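Putative protein-disulfide isomerase (Pseudomonas syringae pv. tomato, PDB 3GN3) is of unproven function but belongs to the DsbA family of thioredoxin-like proteins, so it probably acts as a thiol-disulfide oxidoreductase or isomerase. Local coordinates at residues I52-Q57 and R68-A73; A32-D37 and V90-E95. One frame throughout, in Å; residues are numbered along the deposited sequence.

Interaction 1 (I52-Q57 and R68-A73)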
loop_
_atom_site.group_PDB
_atom_site.type_symbol
_atom_site.label_atom_id
_atom_site.label_comp_id
_atom_site.label_asym_id
_atom_site.label_seq_id
_atom_site.Cartn_x
_atom_site.Cartn_y
_atom_site.Cartn_z
ATOM N N ILE A 52 -8.995 -13.985 11.526
ATOM C CA ILE A 52 -9.391 -14.048 10.133
ATOM C C ILE A 52 -9.824 -12.657 9.608
ATOM O O ILE A 52 -10.593 -11.940 10.262
ATOM C CB ILE A 52 -10.521 -15.073 9.937
ATOM C CG1 ILE A 52 -10.043 -16.450 10.401
ATOM C CG2 ILE A 52 -10.994 -15.100 8.464
ATOM C CD1 ILE A 52 -11.138 -17.511 10.488
ATOM N N ARG A 53 -9.303 -12.272 8.440
ATOM C CA ARG A 53 -9.832 -11.115 7.714
ATOM C C ARG A 53 -10.332 -11.643 6.393
ATOM O O ARG A 53 -9.750 -12.570 5.827
ATOM C CB ARG A 53 -8.792 -10.031 7.452
ATOM C CG ARG A 53 -7.727 -9.812 8.503
ATOM C CD ARG A 53 -8.317 -9.622 9.862
ATOM N NE ARG A 53 -7.487 -8.834 10.762
ATOM C CZ ARG A 53 -7.930 -8.381 11.932
ATOM N NH1 ARG A 53 -9.164 -8.667 12.300
ATOM N NH2 ARG A 53 -7.152 -7.641 12.719
ATOM N N LEU A 54 -11.411 -11.049 5.894
ATOM C CA LEU A 54 -12.043 -11.554 4.693
ATOM C C LEU A 54 -11.539 -10.808 3.458
ATOM O O LEU A 54 -11.674 -9.584 3.342
ATOM C CB LEU A 54 -13.570 -11.494 4.852
ATOM C CG LEU A 54 -14.055 -12.306 6.065
ATOM C CD1 LEU A 54 -15.504 -12.022 6.350
ATOM C CD2 LEU A 54 -13.808 -13.813 5.904
ATOM N N GLN A 55 -10.905 -11.551 2.563
ATOM C CA GLN A 55 -10.334 -10.999 1.342
ATOM C C GLN A 55 -11.257 -11.376 0.211
ATOM O O GLN A 55 -11.116 -12.461 -0.377
ATOM C CB GLN A 55 -8.936 -11.598 1.104
ATOM C CG GLN A 55 -8.295 -11.300 -0.273
ATOM C CD GLN A 55 -7.726 -9.896 -0.362
ATOM O OE1 GLN A 55 -7.994 -9.050 0.495
ATOM N NE2 GLN A 55 -6.925 -9.643 -1.390
ATOM N N SER A 56 -12.223 -10.512 -0.081
ATOM C CA SER A 56 -13.179 -10.774 -1.153
ATOM C C SER A 56 -12.525 -10.613 -2.545
ATOM O O SER A 56 -12.051 -9.541 -2.874
ATOM C CB SER A 56 -14.363 -9.832 -0.982
ATOM O OG SER A 56 -15.385 -10.120 -1.904
ATOM N N GLN A 57 -12.476 -11.670 -3.350
ATOM C CA GLN A 57 -11.834 -11.590 -4.673
ATOM C C GLN A 57 -12.875 -11.405 -5.784
ATOM O O GLN A 57 -13.766 -12.254 -5.934
ATOM C CB GLN A 57 -10.992 -12.850 -4.959
ATOM C CG GLN A 57 -10.000 -13.257 -3.855
ATOM C CD GLN A 57 -8.735 -12.415 -3.827
ATOM O OE1 GLN A 57 -8.778 -11.195 -3.989
ATOM N NE2 GLN A 57 -7.602 -13.064 -3.614
ATOM N N ARG A 68 -20.738 -11.262 2.971
ATOM C CA ARG A 68 -21.823 -10.651 3.745
ATOM C C ARG A 68 -22.498 -11.689 4.683
ATOM O O ARG A 68 -22.726 -11.401 5.865
ATOM C CB ARG A 68 -22.843 -9.950 2.825
ATOM C CG ARG A 68 -23.760 -8.951 3.546
ATOM C CD ARG A 68 -24.735 -8.242 2.590
ATOM N NE ARG A 68 -25.784 -7.515 3.308
ATOM C CZ ARG A 68 -25.659 -6.292 3.821
ATOM N NH1 ARG A 68 -24.528 -5.617 3.691
ATOM N NH2 ARG A 68 -26.671 -5.734 4.486
ATOM N N CYS A 69 -22.777 -12.891 4.171
ATOM C CA CYS A 69 -23.286 -13.981 5.001
ATOM C C CYS A 69 -22.416 -14.287 6.201
ATOM O O CYS A 69 -22.941 -14.530 7.312
ATOM C CB CYS A 69 -23.398 -15.253 4.200
ATOM S SG CYS A 69 -24.711 -15.156 2.989
ATOM N N ILE A 70 -21.096 -14.303 5.983
ATOM C CA ILE A 70 -20.180 -14.629 7.061
ATOM C C ILE A 70 -20.294 -13.565 8.136
ATOM O O ILE A 70 -20.411 -13.867 9.324
ATOM C CB ILE A 70 -18.717 -14.784 6.570
ATOM C CG1 ILE A 70 -18.602 -16.016 5.681
ATOM C CG2 ILE A 70 -17.747 -14.862 7.756
ATOM C CD1 ILE A 70 -17.499 -15.906 4.655
ATOM N N LEU A 71 -20.278 -12.313 7.708
ATOM C CA LEU A 71 -20.333 -11.215 8.649
ATOM C C LEU A 71 -21.728 -11.086 9.275
ATOM O O LEU A 71 -21.851 -10.622 10.417
ATOM C CB LEU A 71 -19.853 -9.922 7.995
ATOM C CG LEU A 71 -18.335 -9.940 7.803
ATOM C CD1 LEU A 71 -17.842 -8.843 6.830
ATOM C CD2 LEU A 71 -17.619 -9.861 9.143
ATOM N N ALA A 72 -22.755 -11.503 8.532
ATOM C CA ALA A 72 -24.117 -11.624 9.067
ATOM C C ALA A 72 -24.166 -12.641 10.208
ATOM O O ALA A 72 -24.741 -12.358 11.256
ATOM C CB ALA A 72 -25.131 -11.995 7.960
ATOM N N ALA A 73 -23.564 -13.814 9.999
ATOM C CA ALA A 73 -23.460 -14.849 11.040
ATOM C C ALA A 73 -22.794 -14.324 12.309
ATOM O O ALA A 73 -23.210 -14.657 13.406
ATOM C CB ALA A 73 -22.724 -16.067 10.519
#
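In the DsbA family a thioredoxin-like fold carries an inserted helical domain, and this contact is probably part of the seam between the two: the last residue of the sheet strand 48-54 meets the last turn of helix 63-73. L54 is the single residue that the strand contributes, and it does so through one methyl group. Its CD1 lies 3.8 Å from L71 CG and 3.9 Å from I70 CG2, so a lone branch end touches two consecutive residues of the helix. The CA-CB bond of L54 points toward the helix, and chi1 of -58° puts CG beside the backbone N, with CD1 as the atom that makes the touch.

The two partners receive it differently. L71 comes tip to tip: CD1 of L54 faces the fork of L71, where it is also 4.0 Å from L71 CD1 and 4.1 Å from L71 CD2. I70 offers CG2, which is anti to its backbone N, and the two side chains cross at a slant. All three residues are buried and the contact is wholly apolar. The backbones stay well apart, with 9.0 Å between L54 CA and I70 CA, so side chains alone span the gap.

Around this small apolar patch, L71 also rests on A139 and H143 of helix 137-150, and the ring nitrogen ND1 of that same H143 pairs with the backbone N of L54. Strand 48-54 runs parallel to strand 16-22 in the sheet. I70 also packs on V86 and M87 of helix 79-92.

Interaction 2 (A32-D37 and V90-E95)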
loop_
_atom_site.group_PDB
_atom_site.type_symbol
_atom_site.label_atom_id
_atom_site.label_comp_id
_atom_site.label_asym_id
_atom_site.label_seq_id
_atom_site.Cartn_x
_atom_site.Cartn_y
_atom_site.Cartn_z
ATOM N N ALA A 32 -5.784 -23.442 3.994
ATOM C CA ALA A 32 -5.260 -22.748 5.180
ATOM C C ALA A 32 -6.306 -22.669 6.296
ATOM O O ALA A 32 -5.973 -22.769 7.489
ATOM C CB ALA A 32 -4.733 -21.344 4.819
ATOM N N PHE A 33 -7.569 -22.504 5.904
ATOM C CA PHE A 33 -8.654 -22.363 6.868
ATOM C C PHE A 33 -8.748 -23.605 7.759
ATOM O O PHE A 33 -8.738 -23.506 8.987
ATOM C CB PHE A 33 -9.988 -22.107 6.147
ATOM C CG PHE A 33 -11.182 -22.145 7.055
ATOM C CD1 PHE A 33 -11.417 -21.112 7.956
ATOM C CD2 PHE A 33 -12.058 -23.235 7.025
ATOM C CE1 PHE A 33 -12.524 -21.144 8.802
ATOM C CE2 PHE A 33 -13.182 -23.276 7.869
ATOM C CZ PHE A 33 -13.414 -22.233 8.760
ATOM N N PHE A 34 -8.826 -24.767 7.120
ATOM C CA PHE A 34 -8.808 -26.044 7.824
ATOM C C PHE A 34 -7.522 -26.365 8.619
ATOM O O PHE A 34 -7.447 -27.416 9.242
ATOM C CB PHE A 34 -9.166 -27.200 6.876
ATOM C CG PHE A 34 -10.628 -27.246 6.493
ATOM C CD1 PHE A 34 -11.626 -27.330 7.476
ATOM C CD2 PHE A 34 -11.014 -27.223 5.159
ATOM C CE1 PHE A 34 -12.990 -27.370 7.128
ATOM C CE2 PHE A 34 -12.376 -27.265 4.803
ATOM C CZ PHE A 34 -13.361 -27.341 5.797
ATOM N N LYS A 35 -6.534 -25.468 8.638
ATOM C CA LYS A 35 -5.340 -25.683 9.454
ATOM C C LYS A 35 -5.304 -24.765 10.665
ATOM O O LYS A 35 -4.401 -24.870 11.505
ATOM C CB LYS A 35 -4.065 -25.502 8.628
ATOM C CG LYS A 35 -3.811 -26.603 7.597
ATOM C CD LYS A 35 -2.382 -26.519 7.040
ATOM C CE LYS A 35 -2.269 -27.284 5.741
ATOM N NZ LYS A 35 -0.951 -27.090 5.083
ATOM N N LEU A 36 -6.274 -23.867 10.788
ATOM C CA LEU A 36 -6.202 -22.885 11.862
ATOM C C LEU A 36 -6.452 -23.472 13.255
ATOM O O LEU A 36 -5.895 -22.982 14.243
ATOM C CB LEU A 36 -7.073 -21.659 11.571
ATOM C CG LEU A 36 -6.672 -20.828 10.341
ATOM C CD1 LEU A 36 -7.764 -19.805 10.026
ATOM C CD2 LEU A 36 -5.296 -20.146 10.502
ATOM N N ASP A 37 -7.266 -24.533 13.333
ATOM C CA ASP A 37 -7.465 -25.253 14.606
ATOM C C ASP A 37 -6.153 -25.854 15.107
ATOM O O ASP A 37 -5.760 -25.581 16.239
ATOM C CB ASP A 37 -8.548 -26.332 14.510
ATOM C CG ASP A 37 -9.969 -25.763 14.578
ATOM O OD1 ASP A 37 -10.923 -26.493 14.209
ATOM O OD2 ASP A 37 -10.153 -24.596 14.993
ATOM N N VAL A 90 -19.217 -23.284 3.615
ATOM C CA VAL A 90 -18.761 -22.853 2.280
ATOM C C VAL A 90 -17.504 -23.641 1.883
ATOM O O VAL A 90 -17.450 -24.252 0.810
ATOM C CB VAL A 90 -18.539 -21.302 2.202
ATOM C CG1 VAL A 90 -17.886 -20.902 0.885
ATOM C CG2 VAL A 90 -19.862 -20.561 2.373
ATOM N N ALA A 91 -16.519 -23.652 2.780
ATOM C CA ALA A 91 -15.268 -24.391 2.575
ATOM C C ALA A 91 -15.479 -25.862 2.177
ATOM O O ALA A 91 -14.899 -26.316 1.187
ATOM C CB ALA A 91 -14.386 -24.277 3.800
ATOM N N SER A 92 -16.323 -26.584 2.926
ATOM C CA SER A 92 -16.654 -27.994 2.633
ATOM C C SER A 92 -17.314 -28.229 1.289
ATOM O O SER A 92 -17.146 -29.285 0.698
ATOM C CB SER A 92 -17.591 -28.547 3.682
ATOM O OG SER A 92 -17.046 -28.361 4.963
ATOM N N HIS A 93 -18.099 -27.261 0.832
ATOM C CA HIS A 93 -18.772 -27.356 -0.462
ATOM C C HIS A 93 -18.283 -26.229 -1.380
ATOM O O HIS A 93 -19.078 -25.587 -2.070
ATOM C CB HIS A 93 -20.284 -27.256 -0.264
ATOM C CG HIS A 93 -20.852 -28.316 0.629
ATOM N ND1 HIS A 93 -20.968 -28.153 1.995
ATOM C CD2 HIS A 93 -21.342 -29.550 0.349
ATOM C CE1 HIS A 93 -21.517 -29.237 2.514
ATOM N NE2 HIS A 93 -21.755 -30.098 1.537
ATOM N N ARG A 94 -16.972 -25.995 -1.372
ATOM C CA ARG A 94 -16.374 -24.850 -2.041
ATOM C C ARG A 94 -16.827 -24.745 -3.485
ATOM O O ARG A 94 -17.340 -23.703 -3.936
ATOM C CB ARG A 94 -14.851 -24.920 -1.969
ATOM C CG ARG A 94 -14.201 -23.606 -2.288
ATOM C CD ARG A 94 -12.775 -23.774 -2.721
ATOM N NE ARG A 94 -12.681 -24.620 -3.903
ATOM C CZ ARG A 94 -12.918 -24.217 -5.146
ATOM N NH1 ARG A 94 -13.270 -22.969 -5.394
ATOM N NH2 ARG A 94 -12.813 -25.073 -6.139
ATOM N N GLU A 95 -16.671 -25.843 -4.200
ATOM C CA GLU A 95 -16.972 -25.855 -5.598
ATOM C C GLU A 95 -18.391 -25.374 -5.898
ATOM O O GLU A 95 -18.617 -24.710 -6.900
ATOM C CB GLU A 95 -16.759 -27.240 -6.122
ATOM C CG GLU A 95 -16.582 -27.261 -7.591
ATOM C CD GLU A 95 -15.941 -28.543 -8.035
ATOM O OE1 GLU A 95 -14.779 -28.464 -8.504
ATOM O OE2 GLU A 95 -16.581 -29.623 -7.886
#
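Apolar contacts between two neighbouring phenylalanines, F33 and F34, and the methyl group of A91 carry most of this meeting between the end of helix 27-33 and the last turn of helix 79-92. The first helix follows strand 16-22 of the thioredoxin-like part, and the second probably belongs to the inserted helical domain, so the contact would bridge the two. F34 comes closer: its CE2 is 3.7 Å and its CZ 3.8 Å from A91 CB, so the far end of the ring rests against the methyl. F33 meets the same CB less closely, its CD2 standing 4.1 Å away. Both rings meet the methyl obliquely.

The first torsions separate the two rings. F33 holds CG anti to the backbone N (chi1 172°), whereas F34 holds it beside the N (chi1 -73°), and the two rings still converge on one alanine. They also touch each other, with F33 CD2 lying over the centre of the F34 ring, 4.1 Å above its plane.

The polar side is slight. S92 OG sits at the edge of the F34 ring, near its plane and 3.9 Å from F34 CZ, which is only a van der Waals approach; the hydroxyl is hydrogen-bonded to T88 O, one turn back in its own helix.

A type I turn from F33 to L36, with L36 N bonded to F33 O, leads into helix 36-43. Across the contact, H93 is the first residue to leave helical geometry after helix 79-92. F33 also packs on M87 and T88 farther back along that helix, and A91 leans on V30 of helix 27-33. A32 and K35 touch W177 of helix 174-181.

In the fold
Interaction 1 lies in the core, with every touching residue buried, whereas interaction 2 runs out to the surface, where F34 and S92 are exposed. Both are mainly apolar, but the first joins aliphatic branches between strand 48-54 and helix 63-73, and the second sets aromatic rings against an alanine where two helices end. Their centres are about 13 Å apart, and they meet directly: I52 CG1 packs 4.1 Å from L36 CD1, and I52 CD1 lies 4.2 Å from F33 CE1. Helix 79-92 ties them together, supplying A91 to interaction 2 while its V86 and M87 pack against I70 of interaction 1.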